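PDB 2DT8: DegV family protein from Thermus thermophilus, which binds a fatty acid, seen here as palmitic acid, and belongs to the DegV family, whose wider cellular role remains uncertain. Local coordinates for residues A[1-6]-A[131-136]; A[67-72]-A[85-90]; A[71-76]-A[104-109]; A[80-85]-A[137-142]. All coordinates share one frame; numbering follows the deposited sequence.

All four contacts pack a helix or loop against the sheet that holds strands 3-8 and 82-87, or against a helix lying on it. Contacts 1 and 4 have centres about 6 Å apart and are joined by backbone bonds between those two strands, among them Thr4 N to His82 O at 2.9 Å; there successive helices meet the sheet mostly through aliphatic side chains. Contacts 2 and 3 share helix 66-76. Contacts 2 and 4 are buried, contacts 1 and 3 only partly so. Contact 2 is aromatic, whereas contact 3, about 24 Å from the chain centre, runs from a buried ring to a hydrated, charged outer edge. Glu67 of contact 2 and Glu105 of contact 3 bind the same zinc ion.

Contact 1 of 4, residues A[1-6]-A[131-136]; sequences MRITLV and ELLEEG
Leu133, near the end of helix 120-135, is the one residue through which that helix segment meets Ile3 and Leu5 of the first strand. Its CB points toward the strand, and CG stands anti to the carbonyl carbon (chi1 -68°), which carries the fork of the side chain forward between the two partners. Beyond CG the two methyls divide the work. CD2 goes to Ile3, lying 3.8 Å from Ile3 CD1 and 4.1 Å from Ile3 CB. CD1 sits between the neighbours, 4.0 Å from Ile3 CG2 and 4.0 Å from Leu5 CG. The side chains of Ile3 and Leu133 cross at about a right angle, so the Leu133 methyls meet Ile3 crosswise. All these distances are ordinary van der Waals spacings, and the 147 Å² buried between the segments is held by apolar packing. Just beyond, Gly136 ends the helix in a Schellman motif, with Gly136 N bonded to Leu133 O at 2.9 Å and weakly to Leu132 O at 3.2 Å; its positive phi (109°) calls for glycine. Leu133 also touches Val142 and Ile3 touches Leu139, both of helix 139-151, while Leu5 packs on Leu84 of the adjacent parallel strand 82-87.

Contact 2 of 4, residues A[67-72]-A[85-90]; sequences EDFARV and SLHISG. With ZN (zinc ion), chain B.
Helix 66-76 packs on the C-terminal part of strand 82-87 through an aromatic pair, Phe69 and His87, in an offset edge-to-face arrangement. The rings' centroids are 5.0 Å apart and their planes stand at 87°, with the edge of Phe69 turned toward the face of His87. The two side chains approach from opposite directions; Phe69 CE1 comes to 3.3 Å from His87 CE1, and CZ of the same phenylalanine ring to 3.5 Å from that carbon. The imidazole is fixed at both nitrogens: NE2 pairs with Ser85 OG at 2.7 Å, the hydroxyl lying in the ring plane, and ND1 is hydrogen-bonded to Asp8 OD2. This is helix-on-sheet packing of an alpha/beta domain, in which Ser85 and His87, two apart on the strand, both face the helix. With an alanine at His87, Phe69 would probably lose its aromatic partner, and Ser85 OG and Asp8 a polar partner each. Ser85 OG is also bonded to Tyr73 OH, one helical turn beyond Phe69. At the outer side of the same helix, Glu67 binds the zinc ion through OE2 at 1.9 Å; its chain bends at chi2 (-55°), and water 1 is a further ligand, with Glu105 supplying another carboxylate.

Contact 3 of 4, residues A[71-76]-A[104-109]; sequences RVYREA and QEFPGR. With ZN (zinc ion), chain B.
The ring of Phe106 lies against the helix at Tyr73 and Arg74, with the backbone carbon of Tyr73 over one face, 4.3 Å above the plane and offset toward the ring's periphery. Arg109 NH2 stands at the ring's edge, in plane. Phe106 CE2 in turn sits at the edge of the Tyr73 ring, near its plane, and Glu105 OE1 at the edge of the Arg74 guanidinium, near its plane. The closest touch is apolar, the Tyr73 CB methylene to Phe106 CE2 at 3.6 Å, while Phe106 CZ and CE1 each lie 3.9 Å from Arg74 CB. Phe106 has CG anti to its own carbonyl carbon (chi1 -47°), and this turn points the ring at the helix. An alanine in place of Phe106 would probably open a gap beside Tyr73 CB and Arg74 CB and take away the apolar part of the loop's hold on the helix.

Toward solvent, Arg74 NH1 and Glu105 OE1 are 4.4 Å apart, too far for a salt bridge, and water 2 joins them: it accepts from Arg74 NH1 at 3.0 Å and donates to Glu105 OE1 at 2.7 Å. Glu105 OE2 binds the zinc ion at 2.0 Å, and Glu67 of helix 66-76 binds the same ion. The phenol of Tyr73 runs inward to Ser85 of strand 82-87. A type II turn from Phe106 to Arg109 then leads into strand 110-114, placing the contact where the loop after helix 95-103 passes alongside helix 66-76.

Contact 4 of 4, residues A[80-85]-A[137-142]; sequences ADHVLS and QSLEAV
Leu139 reaches across to His82 at about a right angle and sets one methyl over a face of the imidazole. Its CD2 lies 3.9 Å from the ring centroid and 26° off the normal, which makes this a CH-pi contact; the methyl is 3.5 Å above the plane but displaced toward the ring's periphery, and the nearest ring atom is His82 NE2 at 3.6 Å. The methyl comes over the face, and NE2 is also hydrogen-bonded to Thr111 OG1 of the neighbouring strand. On His82, CG is anti to the backbone nitrogen; chi1 of -163° carries the ring toward the helix, and chi2 near 91° turns its face to Leu139.

Leu139's other methyl, CD1, turns toward Leu84 more loosely, 4.3 Å from Leu84 CD1. The second branch of Leu84 meets the next helical turn obliquely, with CD2 at 3.8 Å from Val142 CG1. The helix start is fixed by its own N-cap: Ser138 OG accepts from Ala141 N at 3.1 Å. Leu139 and Val142, three residues apart and both with CB pointing to the strand, lie along the same helical side and face His82 and Leu84, two apart on the strand. Such i/i+3 against i/i+2 matching is typical of a helix lying on a parallel sheet, here helix 139-151 on strand 82-87.

Contact 1 of 4, residues A[1-6]-A[131-136]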
loop_
_atom_site.group_PDB
_atom_site.type_symbol
_atom_site.label_atom_id
_atom_site.label_comp_id
_atom_site.label_asym_id
_atom_site.label_seq_id
_atom_site.Cartn_x
_atom_site.Cartn_y
_atom_site.Cartn_z
HETATM N N MSE A 1 24.576 13.645 2.317
HETATM C CA MSE A 1 24.755 12.792 3.529
HETATM C C MSE A 1 24.172 11.404 3.276
HETATM O O MSE A 1 23.471 11.174 2.288
HETATM C CB MSE A 1 24.104 13.455 4.767
HETATM C CG MSE A 1 22.607 13.726 4.648
HETATM SE SE MSE A 1 21.695 14.808 6.039
HETATM C CE MSE A 1 19.966 14.844 5.168
ATOM N N ARG A 2 24.508 10.475 4.158
ATOM C CA ARG A 2 24.041 9.106 4.060
ATOM C C ARG A 2 22.631 9.052 4.611
ATOM O O ARG A 2 22.389 9.352 5.780
ATOM C CB ARG A 2 24.946 8.197 4.868
ATOM C CG ARG A 2 26.360 8.167 4.341
ATOM C CD ARG A 2 27.295 7.544 5.361
ATOM N NE ARG A 2 27.214 8.289 6.607
ATOM C CZ ARG A 2 27.487 7.765 7.792
ATOM N NH1 ARG A 2 27.825 6.485 7.883
ATOM N NH2 ARG A 2 27.410 8.511 8.883
ATOM N N ILE A 3 21.709 8.677 3.737
ATOM C CA ILE A 3 20.296 8.585 4.063
ATOM C C ILE A 3 19.834 7.141 3.955
ATOM O O ILE A 3 20.057 6.475 2.940
ATOM C CB ILE A 3 19.463 9.466 3.102
ATOM C CG1 ILE A 3 19.931 10.923 3.223
ATOM C CG2 ILE A 3 17.967 9.355 3.437
ATOM C CD1 ILE A 3 19.321 11.875 2.210
ATOM N N THR A 4 19.207 6.659 5.021
ATOM C CA THR A 4 18.694 5.297 5.059
ATOM C C THR A 4 17.166 5.347 5.029
ATOM O O THR A 4 16.541 6.192 5.687
ATOM C CB THR A 4 19.161 4.565 6.344
ATOM O OG1 THR A 4 20.569 4.311 6.256
ATOM C CG2 THR A 4 18.428 3.244 6.524
ATOM N N LEU A 5 16.577 4.452 4.247
ATOM C CA LEU A 5 15.130 4.358 4.124
ATOM C C LEU A 5 14.545 3.329 5.070
ATOM O O LEU A 5 15.049 2.214 5.185
ATOM C CB LEU A 5 14.731 3.946 2.713
ATOM C CG LEU A 5 14.715 5.028 1.653
ATOM C CD1 LEU A 5 14.752 4.377 0.282
ATOM C CD2 LEU A 5 13.465 5.878 1.831
ATOM N N VAL A 6 13.464 3.725 5.723
ATOM C CA VAL A 6 12.710 2.881 6.636
ATOM C C VAL A 6 11.246 2.958 6.208
ATOM O O VAL A 6 10.766 4.006 5.776
ATOM C CB VAL A 6 12.803 3.380 8.104
ATOM C CG1 VAL A 6 11.825 2.592 8.997
ATOM C CG2 VAL A 6 14.227 3.230 8.615
ATOM N N GLU A 131 15.760 4.794 -5.643
ATOM C CA GLU A 131 16.317 5.008 -6.976
ATOM C C GLU A 131 17.050 6.352 -7.013
ATOM O O GLU A 131 18.197 6.447 -7.471
ATOM C CB GLU A 131 15.181 4.980 -8.001
ATOM C CG GLU A 131 15.606 5.267 -9.432
ATOM C CD GLU A 131 14.461 5.121 -10.402
ATOM O OE1 GLU A 131 13.336 5.565 -10.078
ATOM O OE2 GLU A 131 14.687 4.566 -11.498
ATOM N N LEU A 132 16.401 7.391 -6.506
ATOM C CA LEU A 132 17.012 8.714 -6.501
ATOM C C LEU A 132 18.180 8.822 -5.526
ATOM O O LEU A 132 19.217 9.405 -5.855
ATOM C CB LEU A 132 15.954 9.776 -6.183
ATOM C CG LEU A 132 14.851 9.889 -7.244
ATOM C CD1 LEU A 132 13.800 10.887 -6.787
ATOM C CD2 LEU A 132 15.455 10.326 -8.577
ATOM N N LEU A 133 18.014 8.273 -4.328
ATOM C CA LEU A 133 19.076 8.314 -3.330
ATOM C C LEU A 133 20.328 7.569 -3.793
ATOM O O LEU A 133 21.446 8.043 -3.567
ATOM C CB LEU A 133 18.588 7.730 -1.997
ATOM C CG LEU A 133 17.520 8.561 -1.285
ATOM C CD1 LEU A 133 16.951 7.760 -0.131
ATOM C CD2 LEU A 133 18.125 9.878 -0.797
ATOM N N GLU A 134 20.136 6.411 -4.445
ATOM C CA GLU A 134 21.304 5.664 -4.933
ATOM C C GLU A 134 22.052 6.414 -6.039
ATOM O O GLU A 134 23.259 6.218 -6.221
ATOM C CB GLU A 134 20.895 4.277 -5.433
ATOM C CG GLU A 134 20.376 3.374 -4.335
ATOM C CD GLU A 134 20.307 1.917 -4.752
ATOM O OE1 GLU A 134 19.729 1.630 -5.823
ATOM O OE2 GLU A 134 20.825 1.063 -4.001
ATOM N N GLU A 135 21.438 7.228 -6.795
ATOM C CA GLU A 135 22.069 8.078 -7.812
ATOM C C GLU A 135 22.844 9.203 -7.124
ATOM O O GLU A 135 23.768 9.785 -7.677
ATOM C CB GLU A 135 21.025 8.724 -8.723
ATOM C CG GLU A 135 20.336 7.814 -9.718
ATOM C CD GLU A 135 19.043 8.426 -10.237
ATOM O OE1 GLU A 135 18.993 9.665 -10.397
ATOM O OE2 GLU A 135 18.080 7.674 -10.491
ATOM N N GLY A 136 22.419 9.444 -5.871
ATOM C CA GLY A 136 23.065 10.513 -5.136
ATOM C C GLY A 136 22.278 11.817 -4.864
ATOM O O GLY A 136 22.830 12.823 -4.403
#

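Contact 2 of 4, residues A[67-72]-A[85-90]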
loop_
_atom_site.group_PDB
_atom_site.type_symbol
_atom_site.label_atom_id
_atom_site.label_comp_id
_atom_site.label_asym_id
_atom_site.label_seq_id
_atom_site.Cartn_x
_atom_site.Cartn_y
_atom_site.Cartn_z
ATOM N N GLU A 67 8.651 2.644 20.410
ATOM C CA GLU A 67 9.949 2.007 20.595
ATOM C C GLU A 67 10.290 1.028 19.468
ATOM O O GLU A 67 11.467 0.803 19.200
ATOM C CB GLU A 67 10.043 1.326 21.970
ATOM C CG GLU A 67 10.100 2.295 23.168
ATOM C CD GLU A 67 11.220 3.332 23.093
ATOM O OE1 GLU A 67 12.295 3.060 22.499
ATOM O OE2 GLU A 67 11.013 4.432 23.656
ATOM N N ASP A 68 9.281 0.453 18.805
ATOM C CA ASP A 68 9.554 -0.436 17.674
ATOM C C ASP A 68 10.308 0.404 16.637
ATOM O O ASP A 68 11.293 -0.041 16.050
ATOM C CB ASP A 68 8.261 -0.966 17.038
ATOM C CG ASP A 68 7.571 -2.032 17.879
ATOM O OD1 ASP A 68 8.246 -2.704 18.688
ATOM O OD2 ASP A 68 6.347 -2.215 17.705
ATOM N N PHE A 69 9.835 1.628 16.423
ATOM C CA PHE A 69 10.483 2.525 15.477
ATOM C C PHE A 69 11.817 3.044 15.999
ATOM O O PHE A 69 12.798 3.094 15.260
ATOM C CB PHE A 69 9.569 3.714 15.164
ATOM C CG PHE A 69 8.610 3.465 14.041
ATOM C CD1 PHE A 69 9.076 3.354 12.735
ATOM C CD2 PHE A 69 7.252 3.328 14.286
ATOM C CE1 PHE A 69 8.200 3.118 11.684
ATOM C CE2 PHE A 69 6.358 3.089 13.242
ATOM C CZ PHE A 69 6.838 2.981 11.935
ATOM N N ALA A 70 11.858 3.445 17.268
ATOM C CA ALA A 70 13.094 3.993 17.822
ATOM C C ALA A 70 14.270 3.032 17.714
ATOM O O ALA A 70 15.393 3.450 17.438
ATOM C CB ALA A 70 12.882 4.407 19.272
ATOM N N ARG A 71 14.050 1.701 17.996
ATOM C CA ARG A 71 15.124 0.719 17.842
ATOM C C ARG A 71 15.650 0.718 16.412
ATOM O O ARG A 71 16.862 0.658 16.190
ATOM C CB ARG A 71 14.634 -0.683 18.201
ATOM C CG ARG A 71 15.686 -1.778 18.012
ATOM C CD ARG A 71 15.171 -3.180 18.364
ATOM N NE ARG A 71 13.722 -3.233 18.563
ATOM C CZ ARG A 71 13.094 -2.698 19.606
ATOM N NH1 ARG A 71 13.796 -2.229 20.632
ATOM N NH2 ARG A 71 11.769 -2.628 19.628
ATOM N N VAL A 72 14.801 0.755 15.424
ATOM C CA VAL A 72 15.211 0.737 14.031
ATOM C C VAL A 72 15.940 2.042 13.684
ATOM O O VAL A 72 16.999 2.007 13.064
ATOM C CB VAL A 72 13.988 0.479 13.114
ATOM C CG1 VAL A 72 14.384 0.587 11.652
ATOM C CG2 VAL A 72 13.436 -0.929 13.394
ATOM N N SER A 85 11.677 8.000 6.562
ATOM C CA SER A 85 10.693 6.990 6.976
ATOM C C SER A 85 9.360 7.206 6.250
ATOM O O SER A 85 8.659 8.185 6.517
ATOM C CB SER A 85 10.515 7.120 8.496
ATOM O OG SER A 85 10.210 5.884 9.133
ATOM N N LEU A 86 9.018 6.292 5.341
ATOM C CA LEU A 86 7.807 6.363 4.512
ATOM C C LEU A 86 6.749 5.380 5.015
ATOM O O LEU A 86 7.005 4.200 5.216
ATOM C CB LEU A 86 8.145 6.045 3.052
ATOM C CG LEU A 86 8.612 7.243 2.222
ATOM C CD1 LEU A 86 9.805 7.902 2.872
ATOM C CD2 LEU A 86 8.948 6.788 0.812
ATOM N N HIS A 87 5.543 5.950 5.188
ATOM C CA HIS A 87 4.468 5.109 5.679
ATOM C C HIS A 87 2.983 5.165 5.185
ATOM O O HIS A 87 2.569 6.125 4.547
ATOM C CB HIS A 87 4.409 5.394 7.194
ATOM C CG HIS A 87 5.724 4.983 7.802
ATOM N ND1 HIS A 87 6.087 3.690 7.988
ATOM C CD2 HIS A 87 6.760 5.805 8.260
ATOM C CE1 HIS A 87 7.314 3.733 8.542
ATOM N NE2 HIS A 87 7.741 4.986 8.718
ATOM N N ILE A 88 2.247 4.096 5.538
ATOM C CA ILE A 88 0.873 4.046 5.081
ATOM C C ILE A 88 0.192 5.306 5.602
ATOM O O ILE A 88 0.550 5.877 6.638
ATOM C CB ILE A 88 0.315 2.778 5.753
ATOM C CG1 ILE A 88 -1.199 2.723 5.544
ATOM C CG2 ILE A 88 0.643 2.738 7.268
ATOM C CD1 ILE A 88 -1.797 1.356 5.931
ATOM N N SER A 89 -0.838 5.690 4.866
ATOM C CA SER A 89 -1.680 6.835 5.175
ATOM C C SER A 89 -2.029 7.007 6.652
ATOM O O SER A 89 -2.487 6.070 7.317
ATOM C CB SER A 89 -2.982 6.729 4.386
ATOM O OG SER A 89 -3.882 7.756 4.760
ATOM N N GLY A 90 -1.836 8.229 7.146
ATOM C CA GLY A 90 -2.166 8.541 8.524
ATOM C C GLY A 90 -3.648 8.447 8.894
ATOM O O GLY A 90 -4.025 8.439 10.058
HETATM ZN ZN ZN B . 12.028 6.072 23.783
HETATM O O HOH W 1 10.520 7.195 24.860
#

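Contact 3 of 4, residues A[71-76]-A[104-109]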
loop_
_atom_site.group_PDB
_atom_site.type_symbol
_atom_site.label_atom_id
_atom_site.label_comp_id
_atom_site.label_asym_id
_atom_site.label_seq_id
_atom_site.Cartn_x
_atom_site.Cartn_y
_atom_site.Cartn_z
ATOM N N ARG A 71 14.050 1.701 17.996
ATOM C CA ARG A 71 15.124 0.719 17.842
ATOM C C ARG A 71 15.650 0.718 16.412
ATOM O O ARG A 71 16.862 0.658 16.190
ATOM C CB ARG A 71 14.634 -0.683 18.201
ATOM C CG ARG A 71 15.686 -1.778 18.012
ATOM C CD ARG A 71 15.171 -3.180 18.364
ATOM N NE ARG A 71 13.722 -3.233 18.563
ATOM C CZ ARG A 71 13.094 -2.698 19.606
ATOM N NH1 ARG A 71 13.796 -2.229 20.632
ATOM N NH2 ARG A 71 11.769 -2.628 19.628
ATOM N N VAL A 72 14.801 0.755 15.424
ATOM C CA VAL A 72 15.211 0.737 14.031
ATOM C C VAL A 72 15.940 2.042 13.684
ATOM O O VAL A 72 16.999 2.007 13.064
ATOM C CB VAL A 72 13.988 0.479 13.114
ATOM C CG1 VAL A 72 14.384 0.587 11.652
ATOM C CG2 VAL A 72 13.436 -0.929 13.394
ATOM N N TYR A 73 15.407 3.188 14.109
ATOM C CA TYR A 73 16.062 4.455 13.801
ATOM C C TYR A 73 17.452 4.502 14.425
ATOM O O TYR A 73 18.414 4.918 13.780
ATOM C CB TYR A 73 15.247 5.658 14.311
ATOM C CG TYR A 73 13.910 5.874 13.625
ATOM C CD1 TYR A 73 13.641 5.326 12.364
ATOM C CD2 TYR A 73 12.925 6.662 14.218
ATOM C CE1 TYR A 73 12.430 5.557 11.719
ATOM C CE2 TYR A 73 11.714 6.906 13.579
ATOM C CZ TYR A 73 11.467 6.350 12.330
ATOM O OH TYR A 73 10.265 6.583 11.713
ATOM N N ARG A 74 17.610 4.061 15.635
ATOM C CA ARG A 74 18.864 4.088 16.376
ATOM C C ARG A 74 19.922 3.227 15.682
ATOM O O ARG A 74 21.086 3.590 15.580
ATOM C CB ARG A 74 18.648 3.578 17.805
ATOM C CG ARG A 74 19.934 3.486 18.608
ATOM C CD ARG A 74 19.682 3.299 20.104
ATOM N NE ARG A 74 18.760 2.204 20.392
ATOM C CZ ARG A 74 17.470 2.360 20.676
ATOM N NH1 ARG A 74 16.942 3.578 20.779
ATOM N NH2 ARG A 74 16.704 1.295 20.860
ATOM N N GLU A 75 19.422 2.084 15.179
ATOM C CA GLU A 75 20.348 1.170 14.540
ATOM C C GLU A 75 20.804 1.718 13.173
ATOM O O GLU A 75 21.962 1.645 12.785
ATOM C CB GLU A 75 19.664 -0.210 14.334
ATOM C CG GLU A 75 19.530 -0.992 15.633
ATOM C CD GLU A 75 18.692 -2.248 15.492
ATOM O OE1 GLU A 75 17.922 -2.353 14.511
ATOM O OE2 GLU A 75 18.785 -3.124 16.378
ATOM N N ALA A 76 19.809 2.344 12.521
ATOM C CA ALA A 76 20.100 2.877 11.204
ATOM C C ALA A 76 21.087 4.056 11.260
ATOM O O ALA A 76 21.996 4.198 10.437
ATOM C CB ALA A 76 18.801 3.404 10.528
ATOM N N GLN A 104 11.176 11.996 17.381
ATOM C CA GLN A 104 11.512 13.032 18.370
ATOM C C GLN A 104 12.748 12.659 19.186
ATOM O O GLN A 104 13.393 13.526 19.793
ATOM C CB GLN A 104 10.327 13.282 19.316
ATOM C CG GLN A 104 9.146 13.974 18.653
ATOM C CD GLN A 104 7.899 14.002 19.525
ATOM O OE1 GLN A 104 6.792 14.218 19.032
ATOM N NE2 GLN A 104 8.074 13.790 20.824
ATOM N N GLU A 105 13.085 11.369 19.207
ATOM C CA GLU A 105 14.258 10.908 19.949
ATOM C C GLU A 105 15.573 11.188 19.224
ATOM O O GLU A 105 16.647 11.091 19.814
ATOM C CB GLU A 105 14.174 9.396 20.226
ATOM C CG GLU A 105 12.960 8.971 21.032
ATOM C CD GLU A 105 13.058 7.552 21.560
ATOM O OE1 GLU A 105 14.148 6.953 21.482
ATOM O OE2 GLU A 105 12.027 7.048 22.069
ATOM N N PHE A 106 15.472 11.536 17.944
ATOM C CA PHE A 106 16.635 11.801 17.099
ATOM C C PHE A 106 16.327 13.101 16.359
ATOM O O PHE A 106 16.256 13.132 15.123
ATOM C CB PHE A 106 16.791 10.645 16.097
ATOM C CG PHE A 106 16.670 9.275 16.734
ATOM C CD1 PHE A 106 17.786 8.637 17.261
ATOM C CD2 PHE A 106 15.433 8.637 16.810
ATOM C CE1 PHE A 106 17.676 7.392 17.889
ATOM C CE2 PHE A 106 15.307 7.388 17.437
ATOM C CZ PHE A 106 16.434 6.761 17.968
ATOM N N PRO A 107 16.157 14.203 17.110
ATOM C CA PRO A 107 15.837 15.495 16.502
ATOM C C PRO A 107 16.801 15.915 15.390
ATOM O O PRO A 107 18.012 15.962 15.567
ATOM C CB PRO A 107 15.876 16.469 17.686
ATOM C CG PRO A 107 16.842 15.827 18.647
ATOM C CD PRO A 107 16.518 14.350 18.531
ATOM N N GLY A 108 16.174 16.267 14.255
ATOM C CA GLY A 108 16.995 16.622 13.115
ATOM C C GLY A 108 17.460 15.502 12.181
ATOM O O GLY A 108 17.862 15.728 11.047
ATOM N N ARG A 109 17.414 14.286 12.756
ATOM C CA ARG A 109 17.788 13.145 11.945
ATOM C C ARG A 109 16.830 12.186 11.323
ATOM O O ARG A 109 17.247 11.193 10.741
ATOM C CB ARG A 109 18.735 12.511 12.905
ATOM C CG ARG A 109 20.038 13.283 13.168
ATOM C CD ARG A 109 21.096 12.382 13.778
ATOM N NE ARG A 109 20.744 11.966 15.128
ATOM C CZ ARG A 109 21.313 10.948 15.770
ATOM N NH1 ARG A 109 22.207 10.184 15.155
ATOM N NH2 ARG A 109 20.980 10.696 17.028
HETATM ZN ZN ZN B . 12.028 6.072 23.783
HETATM O O HOH W 2 14.594 4.449 22.475
HETATM O O HOH W 1 10.520 7.195 24.860
#

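Contact 4 of 4, residues A[80-85]-A[137-142]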
loop_
_atom_site.group_PDB
_atom_site.type_symbol
_atom_site.label_atom_id
_atom_site.label_comp_id
_atom_site.label_asym_id
_atom_site.label_seq_id
_atom_site.Cartn_x
_atom_site.Cartn_y
_atom_site.Cartn_z
ATOM N N ALA A 80 24.357 5.883 9.428
ATOM C CA ALA A 80 23.794 6.823 8.479
ATOM C C ALA A 80 23.630 8.193 9.160
ATOM O O ALA A 80 23.674 8.256 10.382
ATOM C CB ALA A 80 22.397 6.355 8.019
ATOM N N ASP A 81 23.452 9.249 8.380
ATOM C CA ASP A 81 23.315 10.589 8.926
ATOM C C ASP A 81 21.857 10.988 9.075
ATOM O O ASP A 81 21.524 11.867 9.866
ATOM C CB ASP A 81 23.988 11.608 8.003
ATOM C CG ASP A 81 25.456 11.332 7.803
ATOM O OD1 ASP A 81 26.192 11.299 8.810
ATOM O OD2 ASP A 81 25.872 11.150 6.641
ATOM N N HIS A 82 20.987 10.330 8.318
ATOM C CA HIS A 82 19.578 10.691 8.329
ATOM C C HIS A 82 18.719 9.503 7.922
ATOM O O HIS A 82 19.169 8.635 7.168
ATOM C CB HIS A 82 19.354 11.845 7.338
ATOM C CG HIS A 82 18.069 12.588 7.536
ATOM N ND1 HIS A 82 17.975 13.701 8.343
ATOM C CD2 HIS A 82 16.825 12.376 7.041
ATOM C CE1 HIS A 82 16.729 14.145 8.334
ATOM N NE2 HIS A 82 16.012 13.359 7.553
ATOM N N VAL A 83 17.487 9.480 8.425
ATOM C CA VAL A 83 16.540 8.422 8.103
ATOM C C VAL A 83 15.303 9.020 7.445
ATOM O O VAL A 83 14.722 9.988 7.947
ATOM C CB VAL A 83 16.083 7.663 9.374
ATOM C CG1 VAL A 83 14.918 6.720 9.041
ATOM C CG2 VAL A 83 17.232 6.848 9.932
ATOM N N LEU A 84 14.923 8.463 6.299
ATOM C CA LEU A 84 13.723 8.897 5.599
ATOM C C LEU A 84 12.768 7.726 5.847
ATOM O O LEU A 84 13.042 6.600 5.416
ATOM C CB LEU A 84 14.023 9.086 4.110
ATOM C CG LEU A 84 12.824 9.432 3.231
ATOM C CD1 LEU A 84 12.120 10.676 3.758
ATOM C CD2 LEU A 84 13.316 9.665 1.800
ATOM N N SER A 85 11.677 8.000 6.562
ATOM C CA SER A 85 10.693 6.990 6.976
ATOM C C SER A 85 9.360 7.206 6.250
ATOM O O SER A 85 8.659 8.185 6.517
ATOM C CB SER A 85 10.515 7.120 8.496
ATOM O OG SER A 85 10.210 5.884 9.133
ATOM N N GLN A 137 20.982 11.796 -5.147
ATOM C CA GLN A 137 20.189 12.999 -4.942
ATOM C C GLN A 137 19.978 13.354 -3.477
ATOM O O GLN A 137 19.975 12.493 -2.598
ATOM C CB GLN A 137 18.856 12.899 -5.692
ATOM C CG GLN A 137 19.041 12.863 -7.213
ATOM C CD GLN A 137 17.767 13.142 -8.003
ATOM O OE1 GLN A 137 17.752 13.032 -9.228
ATOM N NE2 GLN A 137 16.696 13.500 -7.308
ATOM N N SER A 138 19.807 14.649 -3.230
ATOM C CA SER A 138 19.631 15.179 -1.886
ATOM C C SER A 138 18.285 14.857 -1.273
ATOM O O SER A 138 17.322 14.545 -1.975
ATOM C CB SER A 138 19.770 16.693 -1.916
ATOM O OG SER A 138 18.651 17.257 -2.591
ATOM N N LEU A 139 18.221 14.979 0.049
ATOM C CA LEU A 139 16.980 14.738 0.761
ATOM C C LEU A 139 15.864 15.604 0.173
ATOM O O LEU A 139 14.768 15.140 -0.117
ATOM C CB LEU A 139 17.182 14.969 2.256
ATOM C CG LEU A 139 15.910 14.868 3.105
ATOM C CD1 LEU A 139 15.346 13.457 3.055
ATOM C CD2 LEU A 139 16.236 15.270 4.537
ATOM N N GLU A 140 16.202 16.901 0.071
ATOM C CA GLU A 140 15.240 17.802 -0.532
ATOM C C GLU A 140 14.673 17.421 -1.894
ATOM O O GLU A 140 13.480 17.528 -2.141
ATOM C CB GLU A 140 15.833 19.198 -0.503
ATOM C CG GLU A 140 15.620 19.948 0.811
ATOM C CD GLU A 140 14.148 20.117 1.199
ATOM O OE1 GLU A 140 13.350 20.682 0.416
ATOM O OE2 GLU A 140 13.784 19.662 2.303
ATOM N N ALA A 141 15.605 16.976 -2.755
ATOM C CA ALA A 141 15.168 16.619 -4.092
ATOM C C ALA A 141 14.214 15.439 -3.969
ATOM O O ALA A 141 13.192 15.378 -4.661
ATOM C CB ALA A 141 16.389 16.249 -4.917
ATOM N N VAL A 142 14.564 14.488 -3.108
ATOM C CA VAL A 142 13.746 13.303 -2.926
ATOM C C VAL A 142 12.391 13.646 -2.298
ATOM O O VAL A 142 11.359 13.133 -2.737
ATOM C CB VAL A 142 14.503 12.264 -2.068
ATOM C CG1 VAL A 142 13.604 11.073 -1.739
ATOM C CG2 VAL A 142 15.723 11.780 -2.841
#